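Local coordinates for acetyl-CoA acetyltransferase A (PDB 6BJA), which catalyses acyl transfer between coenzyme A thioesters as a member of the thiolase family, probably making or cleaving acetoacetyl-CoA and related 3-ketoacyl-CoA substrates, at residues R363-V366 with T367-A371; S80-P83 with K84-C88; L337-P341 with K342-V346. All coordinates share one frame; numbering follows the deposited sequence.

Interaction 1 (R363-V366 with T367-A371); sequences RIVV and TLVHA
Arg363 reaches forward along its helix to Thr367, one turn on. Its CB points away from residues 367-371, and the chain returns through two bends, at chi2 and chi3. CD is the first atom to come near, 3.8 Å from Thr367 OG1; beyond NE, CZ lies at a similar range, and NH1 makes the polar contact, donating to Thr367 OG1 at 2.9 Å. The hydroxyl sits at the edge of the guanidinium, only 6° out of its plane, but the hydrogen bond is bent, its N-H...O angle being 144°. One face of the same guanidinium is overlain by Ile364 CG2, 3.7 Å above the plane and offset toward the rim. Thr367 OG1 also hydrogen-bonds to Glu203, so two partners grip this buried hydroxyl.

The backbone beneath is the C-terminal half of helix 357-371, and its i to i+4 bonds are regular: Thr367 N to Arg363 O is 3.0 Å, and the next three residues repeat the pattern. The helix packs on the thiolase sheet, with Val365 and Val369 turned to strand 388-396 and Arg363 and Val366 to strand 11-23. Val365 CG1 meets Val369 CG2 at 4.2 Å, a van der Waals contact one turn apart.

Val366 and His370 run side by side in the same direction, Val366 CG1 lying 4.0 Å from His370 CD2. Val369 CG1 stands over the centre of one face of the imidazole, 4.3 Å above it, while His370 NE2 is hydrogen-bonded to Ala16 O of strand 11-23.

Interaction 2 (S80-P83 with K84-C88); sequences SEIP and KSSQC
Ile82 and Ser86 face each other across a tight bend, the branch methyl Ile82 CG2 lying 3.6 Å from both CB and OG of Ser86. That methyl is placed anti to the backbone N of Ile82, and the CB of Ser86 points back toward residues 80-83. Beside them the ring of Pro83 presents its CD to the same hydroxyl, 3.7 Å from Ser86 OG, so the oxygen has apolar carbons of two residues against it. Its polar need is met by another part of the chain, through a hydrogen bond with Ile55 O.

On Pro83 CB the neighbour is Ser85, whose OG approaches to 3.5 Å. A chi1 of 56° sets this oxygen between the backbone N and the carbonyl carbon of Ser85, swinging it back toward the proline. The backbone under these side chains is a type I beta turn from Pro83 to Ser86, closed by Ser86 N to Pro83 O at 3.0 Å. The hydrogen bond is nearly straight (163°), yet the donor lies above the carbonyl plane, 57° out of it. Before the turn, helix 72-79 ends in a Schellman motif with Glu81 at positive phi as its C-prime residue; after it, strand 87-92 begins at one edge of the sheet within this chain.

Lys84 takes a different course from the serines. Bent at chi2 and chi4, its chain curls toward residues 80-83, where one water accepts from Lys84 NZ at 3.2 Å and donates to Ile82 O. The ammonium also has a long, weak ion pair with Glu291 of the second subunit, and Gln87 NE2 hydrogen-bonds to Glu388 of that subunit.

Interaction 3 (L337-P341 with K342-V346); sequences LRLDP and KRVNV
An Asx turn at Asp340, leading into a short 3-10 turn at Pro341-Lys342, carries this contact in the loop that follows helix 327-337. Asp340 stands at the head of the turn and holds it with both side chain and backbone. Its carboxylate accepts from the backbone ahead, Lys342 N reaching Asp340 OD1 at 2.9 Å with an N-H...O angle of 163°; the donor comes from above the carboxylate plane, 53° out of it. With CG anti to the backbone N of Asp340, the chi1 of -179° turns the carboxylate forward, so that OD1 lies ahead of the Lys342 N-H. The same oxygen lies 3.4 Å from Lys342 CB, where the two side chains cross obliquely. The lysine end then leads away, its NZ 6.0 Å from Asp340 OD1, so the opposite charges are not in contact.

Backbone bonds of the i to i+3 kind, as expected of 3-10 winding, complete the turn: Arg343 N meets Asp340 O at 2.9 Å, and Val344 N meets Pro341 O at 3.2 Å. Just upstream, Arg338 at positive phi ends helix 327-337 in a Schellman motif. In the thiolase fold this loop then runs beside strand 319-322, with backbone hydrogen bonds from Arg343 and Asn345 to Trp320 of that strand.

One apolar pair joins the two segments: Leu339 and Val344 both point toward each other's segment and cross at about a right angle, Leu339 CD1 lying 4.0 Å from Val344 CG2. Leu339 rests on Phe333 and Val344 on Ile334, both of helix 327-337.

Overall arrangement
Along the chain, interaction 2 comes first, then interaction 3, then interaction 1. Interactions 1 and 3 both belong to the C-terminal thiolase region and touch strand 319-322; their centres are about 15 Å apart and their nearest atoms about 4 Å, without contact. Interaction 2, in the N-terminal thiolase region, leads into strand 87-92. These two strands are the outermost of the chain's mixed nine-stranded sheet, consistent with centres about 40 Å apart for interactions 2 and 3, on opposite sides of the chain's centre. Interaction 2 borders the second subunit, whereas interaction 1 is buried, with Arg363 about 7 Å, side chain to side chain, from the predicted active-site His355.

Interaction 1 (R363-V366 with T367-A371)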
loop_
_atom_site.group_PDB
_atom_site.type_symbol
_atom_site.label_atom_id
_atom_site.label_comp_id
_atom_site.label_asym_id
_atom_site.label_seq_id
_atom_site.Cartn_x
_atom_site.Cartn_y
_atom_site.Cartn_z
ATOM N N ARG A 363 14.016 17.192 26.056
ATOM C CA ARG A 363 15.301 17.592 25.502
ATOM C C ARG A 363 15.617 19.029 25.939
ATOM O O ARG A 363 16.745 19.312 26.350
ATOM C CB ARG A 363 15.305 17.459 23.975
ATOM C CG ARG A 363 16.689 17.312 23.320
ATOM C CD ARG A 363 17.461 18.623 23.234
ATOM N NE ARG A 363 16.757 19.610 22.400
ATOM C CZ ARG A 363 17.004 20.914 22.426
ATOM N NH1 ARG A 363 17.888 21.423 23.269
ATOM N NH2 ARG A 363 16.336 21.710 21.616
ATOM N N ILE A 364 14.642 19.939 25.890
ATOM C CA ILE A 364 14.960 21.307 26.304
ATOM C C ILE A 364 15.144 21.440 27.817
ATOM O O ILE A 364 15.928 22.269 28.277
ATOM C CB ILE A 364 13.916 22.345 25.816
ATOM C CG1 ILE A 364 12.530 22.160 26.453
ATOM C CG2 ILE A 364 13.852 22.302 24.295
ATOM C CD1 ILE A 364 11.556 23.370 26.215
ATOM N N VAL A 365 14.501 20.585 28.602
ATOM C CA VAL A 365 14.775 20.559 30.037
ATOM C C VAL A 365 16.206 20.079 30.304
ATOM O O VAL A 365 16.919 20.640 31.149
ATOM C CB VAL A 365 13.776 19.670 30.788
ATOM C CG1 VAL A 365 14.182 19.486 32.239
ATOM C CG2 VAL A 365 12.366 20.264 30.707
ATOM N N VAL A 366 16.637 19.032 29.597
ATOM C CA VAL A 366 18.010 18.553 29.711
ATOM C C VAL A 366 19.004 19.664 29.366
ATOM O O VAL A 366 19.929 19.926 30.130
ATOM C CB VAL A 366 18.246 17.313 28.810
ATOM C CG1 VAL A 366 19.731 16.968 28.752
ATOM C CG2 VAL A 366 17.433 16.135 29.320
ATOM N N THR A 367 18.815 20.339 28.237
ATOM C CA THR A 367 19.717 21.407 27.837
ATOM C C THR A 367 19.707 22.556 28.840
ATOM O O THR A 367 20.785 23.100 29.190
ATOM C CB THR A 367 19.352 21.878 26.442
ATOM O OG1 THR A 367 19.559 20.776 25.544
ATOM C CG2 THR A 367 20.206 23.056 25.997
ATOM N N LEU A 368 18.531 22.917 29.338
ATOM C CA LEU A 368 18.438 23.967 30.346
ATOM C C LEU A 368 19.216 23.604 31.613
ATOM O O LEU A 368 19.981 24.426 32.136
ATOM C CB LEU A 368 16.971 24.246 30.696
ATOM C CG LEU A 368 16.749 25.301 31.774
ATOM C CD1 LEU A 368 17.182 26.676 31.271
ATOM C CD2 LEU A 368 15.303 25.317 32.218
ATOM N N VAL A 369 18.981 22.398 32.126
ATOM C CA VAL A 369 19.594 21.968 33.369
ATOM C C VAL A 369 21.105 22.114 33.253
ATOM O O VAL A 369 21.762 22.641 34.153
ATOM C CB VAL A 369 19.196 20.508 33.706
ATOM C CG1 VAL A 369 20.148 19.893 34.749
ATOM C CG2 VAL A 369 17.757 20.466 34.197
ATOM N N HIS A 370 21.670 21.693 32.132
ATOM C CA HIS A 370 23.121 21.640 32.041
ATOM C C HIS A 370 23.767 22.966 31.615
ATOM O O HIS A 370 24.974 23.122 31.706
ATOM C CB HIS A 370 23.518 20.509 31.112
ATOM C CG HIS A 370 23.330 19.181 31.750
ATOM N ND1 HIS A 370 24.022 18.807 32.884
ATOM C CD2 HIS A 370 22.485 18.160 31.463
ATOM C CE1 HIS A 370 23.624 17.602 33.252
ATOM N NE2 HIS A 370 22.700 17.187 32.401
ATOM N N ALA A 371 22.953 23.927 31.184
ATOM C CA ALA A 371 23.450 25.276 30.887
ATOM C C ALA A 371 23.419 26.180 32.126
ATOM O O ALA A 371 24.260 27.076 32.281
ATOM C CB ALA A 371 22.634 25.895 29.763
#

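Interaction 2 (S80-P83 with K84-C88)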
loop_
_atom_site.group_PDB
_atom_site.type_symbol
_atom_site.label_atom_id
_atom_site.label_comp_id
_atom_site.label_asym_id
_atom_site.label_seq_id
_atom_site.Cartn_x
_atom_site.Cartn_y
_atom_site.Cartn_z
ATOM N N SER A 80 15.174 -1.808 29.867
ATOM C CA SER A 80 16.084 -1.029 30.700
ATOM C C SER A 80 16.288 -1.641 32.098
ATOM O O SER A 80 16.878 -1.011 32.983
ATOM C CB SER A 80 15.574 0.410 30.833
ATOM O OG SER A 80 15.491 1.022 29.559
ATOM N N GLU A 81 15.815 -2.881 32.283
ATOM C CA GLU A 81 15.933 -3.617 33.550
ATOM C C GLU A 81 15.208 -2.972 34.732
ATOM O O GLU A 81 15.554 -3.163 35.886
ATOM C CB GLU A 81 17.418 -3.823 33.867
ATOM C CG GLU A 81 18.120 -4.607 32.761
ATOM C CD GLU A 81 19.556 -4.990 33.107
ATOM O OE1 GLU A 81 20.251 -4.193 33.776
ATOM O OE2 GLU A 81 19.985 -6.094 32.709
ATOM N N ILE A 82 14.175 -2.189 34.437
ATOM C CA ILE A 82 13.288 -1.677 35.467
ATOM C C ILE A 82 12.326 -2.817 35.842
ATOM O O ILE A 82 11.942 -3.573 34.967
ATOM C CB ILE A 82 12.564 -0.424 34.957
ATOM C CG1 ILE A 82 13.591 0.688 34.757
ATOM C CG2 ILE A 82 11.493 0.048 35.920
ATOM C CD1 ILE A 82 13.021 1.915 34.039
ATOM N N PRO A 83 11.959 -2.939 37.132
ATOM C CA PRO A 83 11.163 -4.100 37.559
ATOM C C PRO A 83 9.846 -4.217 36.823
ATOM O O PRO A 83 9.232 -3.205 36.461
ATOM C CB PRO A 83 10.907 -3.824 39.036
ATOM C CG PRO A 83 12.067 -3.007 39.466
ATOM C CD PRO A 83 12.346 -2.108 38.290
ATOM N N LYS A 84 9.404 -5.448 36.630
ATOM C CA LYS A 84 8.092 -5.693 36.037
ATOM C C LYS A 84 6.976 -5.067 36.852
ATOM O O LYS A 84 5.921 -4.774 36.300
ATOM C CB LYS A 84 7.833 -7.179 35.889
ATOM C CG LYS A 84 8.829 -7.942 35.071
ATOM C CD LYS A 84 8.894 -7.538 33.625
ATOM C CE LYS A 84 9.981 -8.335 32.856
ATOM N NZ LYS A 84 11.361 -8.293 33.426
ATOM N N SER A 85 7.198 -4.856 38.145
ATOM C CA SER A 85 6.200 -4.243 39.009
ATOM C C SER A 85 6.021 -2.740 38.787
ATOM O O SER A 85 5.062 -2.161 39.274
ATOM C CB SER A 85 6.541 -4.490 40.481
ATOM O OG SER A 85 7.840 -4.032 40.797
ATOM N N SER A 86 6.926 -2.117 38.046
ATOM C CA SER A 86 6.861 -0.685 37.838
ATOM C C SER A 86 5.862 -0.351 36.747
ATOM O O SER A 86 5.683 -1.112 35.801
ATOM C CB SER A 86 8.245 -0.140 37.497
ATOM O OG SER A 86 9.107 -0.372 38.595
ATOM N N GLN A 87 5.211 0.798 36.892
ATOM C CA GLN A 87 4.154 1.225 35.994
ATOM C C GLN A 87 4.659 2.048 34.818
ATOM O O GLN A 87 5.485 2.932 34.995
ATOM C CB GLN A 87 3.150 2.041 36.770
ATOM C CG GLN A 87 2.107 1.223 37.517
ATOM C CD GLN A 87 2.690 0.177 38.446
ATOM O OE1 GLN A 87 3.171 0.507 39.545
ATOM N NE2 GLN A 87 2.639 -1.106 38.027
ATOM N N CYS A 88 4.116 1.768 33.641
ATOM C CA CYS A 88 4.580 2.350 32.382
ATOM C C CYS A 88 3.450 2.913 31.545
ATOM O O CYS A 88 2.471 2.229 31.309
ATOM C CB CYS A 88 5.296 1.292 31.579
ATOM S SG CYS A 88 6.620 0.485 32.532
HETATM O O HOH W 1 12.945 -5.568 33.325
#

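Interaction 3 (L337-P341 with K342-V346)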
loop_
_atom_site.group_PDB
_atom_site.type_symbol
_atom_site.label_atom_id
_atom_site.label_comp_id
_atom_site.label_asym_id
_atom_site.label_seq_id
_atom_site.Cartn_x
_atom_site.Cartn_y
_atom_site.Cartn_z
ATOM N N LEU A 337 7.615 38.624 26.413
ATOM C CA LEU A 337 8.106 38.645 27.784
ATOM C C LEU A 337 9.197 39.686 28.021
ATOM O O LEU A 337 9.693 39.808 29.143
ATOM C CB LEU A 337 8.653 37.269 28.155
ATOM C CG LEU A 337 7.554 36.213 28.183
ATOM C CD1 LEU A 337 8.168 34.844 28.335
ATOM C CD2 LEU A 337 6.556 36.459 29.304
ATOM N N ARG A 338 9.574 40.405 26.959
ATOM C CA ARG A 338 10.608 41.452 26.998
ATOM C C ARG A 338 11.913 40.915 27.580
ATOM O O ARG A 338 12.538 41.534 28.450
ATOM C CB ARG A 338 10.129 42.658 27.798
ATOM C CG ARG A 338 8.836 43.266 27.274
ATOM C CD ARG A 338 8.411 44.435 28.148
ATOM N NE ARG A 338 7.037 44.287 28.629
ATOM C CZ ARG A 338 5.979 44.930 28.136
ATOM N NH1 ARG A 338 6.107 45.798 27.134
ATOM N NH2 ARG A 338 4.780 44.710 28.657
ATOM N N LEU A 339 12.330 39.758 27.069
ATOM C CA LEU A 339 13.582 39.145 27.494
ATOM C C LEU A 339 14.842 39.652 26.784
ATOM O O LEU A 339 14.815 40.125 25.655
ATOM C CB LEU A 339 13.486 37.625 27.302
ATOM C CG LEU A 339 12.280 36.971 27.953
ATOM C CD1 LEU A 339 12.290 35.449 27.665
ATOM C CD2 LEU A 339 12.198 37.250 29.445
ATOM N N ASP A 340 15.961 39.518 27.472
ATOM C CA ASP A 340 17.265 39.680 26.849
ATOM C C ASP A 340 17.525 38.459 25.968
ATOM O O ASP A 340 17.643 37.329 26.484
ATOM C CB ASP A 340 18.337 39.819 27.917
ATOM C CG ASP A 340 19.722 40.015 27.337
ATOM O OD1 ASP A 340 19.913 39.885 26.113
ATOM O OD2 ASP A 340 20.648 40.275 28.129
ATOM N N PRO A 341 17.580 38.657 24.642
ATOM C CA PRO A 341 17.782 37.506 23.747
ATOM C C PRO A 341 19.042 36.705 24.069
ATOM O O PRO A 341 19.132 35.518 23.734
ATOM C CB PRO A 341 17.896 38.142 22.356
ATOM C CG PRO A 341 17.355 39.520 22.492
ATOM C CD PRO A 341 17.562 39.937 23.912
ATOM N N LYS A 342 20.013 37.329 24.722
ATOM C CA LYS A 342 21.249 36.642 24.979
ATOM C C LYS A 342 21.094 35.620 26.112
ATOM O O LYS A 342 22.023 34.839 26.347
ATOM C CB LYS A 342 22.353 37.652 25.287
ATOM C CG LYS A 342 22.736 38.500 24.070
ATOM C CD LYS A 342 23.999 39.317 24.367
ATOM C CE LYS A 342 24.238 40.439 23.360
ATOM N NZ LYS A 342 24.294 39.934 21.958
ATOM N N ARG A 343 19.930 35.598 26.781
ATOM C CA ARG A 343 19.653 34.614 27.847
ATOM C C ARG A 343 18.717 33.526 27.396
ATOM O O ARG A 343 18.231 32.757 28.239
ATOM C CB ARG A 343 19.022 35.273 29.060
ATOM C CG ARG A 343 19.915 36.291 29.717
ATOM C CD ARG A 343 19.234 36.895 30.926
ATOM N NE ARG A 343 20.215 37.394 31.883
ATOM C CZ ARG A 343 19.955 37.634 33.164
ATOM N NH1 ARG A 343 18.734 37.430 33.654
ATOM N NH2 ARG A 343 20.923 38.076 33.957
ATOM N N VAL A 344 18.466 33.472 26.095
ATOM C CA VAL A 344 17.462 32.555 25.540
ATOM C C VAL A 344 18.114 31.571 24.557
ATOM O O VAL A 344 18.806 31.956 23.622
ATOM C CB VAL A 344 16.322 33.319 24.837
ATOM C CG1 VAL A 344 15.261 32.340 24.322
ATOM C CG2 VAL A 344 15.678 34.310 25.790
ATOM N N ASN A 345 17.889 30.281 24.793
ATOM C CA ASN A 345 18.440 29.209 23.963
ATOM C C ASN A 345 19.928 29.421 23.702
ATOM O O ASN A 345 20.355 29.491 22.555
ATOM C CB ASN A 345 17.688 29.108 22.641
ATOM C CG ASN A 345 16.232 28.731 22.831
ATOM O OD1 ASN A 345 15.791 28.492 23.955
ATOM N ND2 ASN A 345 15.472 28.706 21.741
ATOM N N VAL A 346 20.703 29.493 24.768
ATOM C CA VAL A 346 22.071 29.966 24.617
ATOM C C VAL A 346 22.992 29.000 23.878
ATOM O O VAL A 346 24.079 29.415 23.421
ATOM C CB VAL A 346 22.696 30.328 25.996
ATOM C CG1 VAL A 346 21.916 31.453 26.634
ATOM C CG2 VAL A 346 22.775 29.127 26.921
#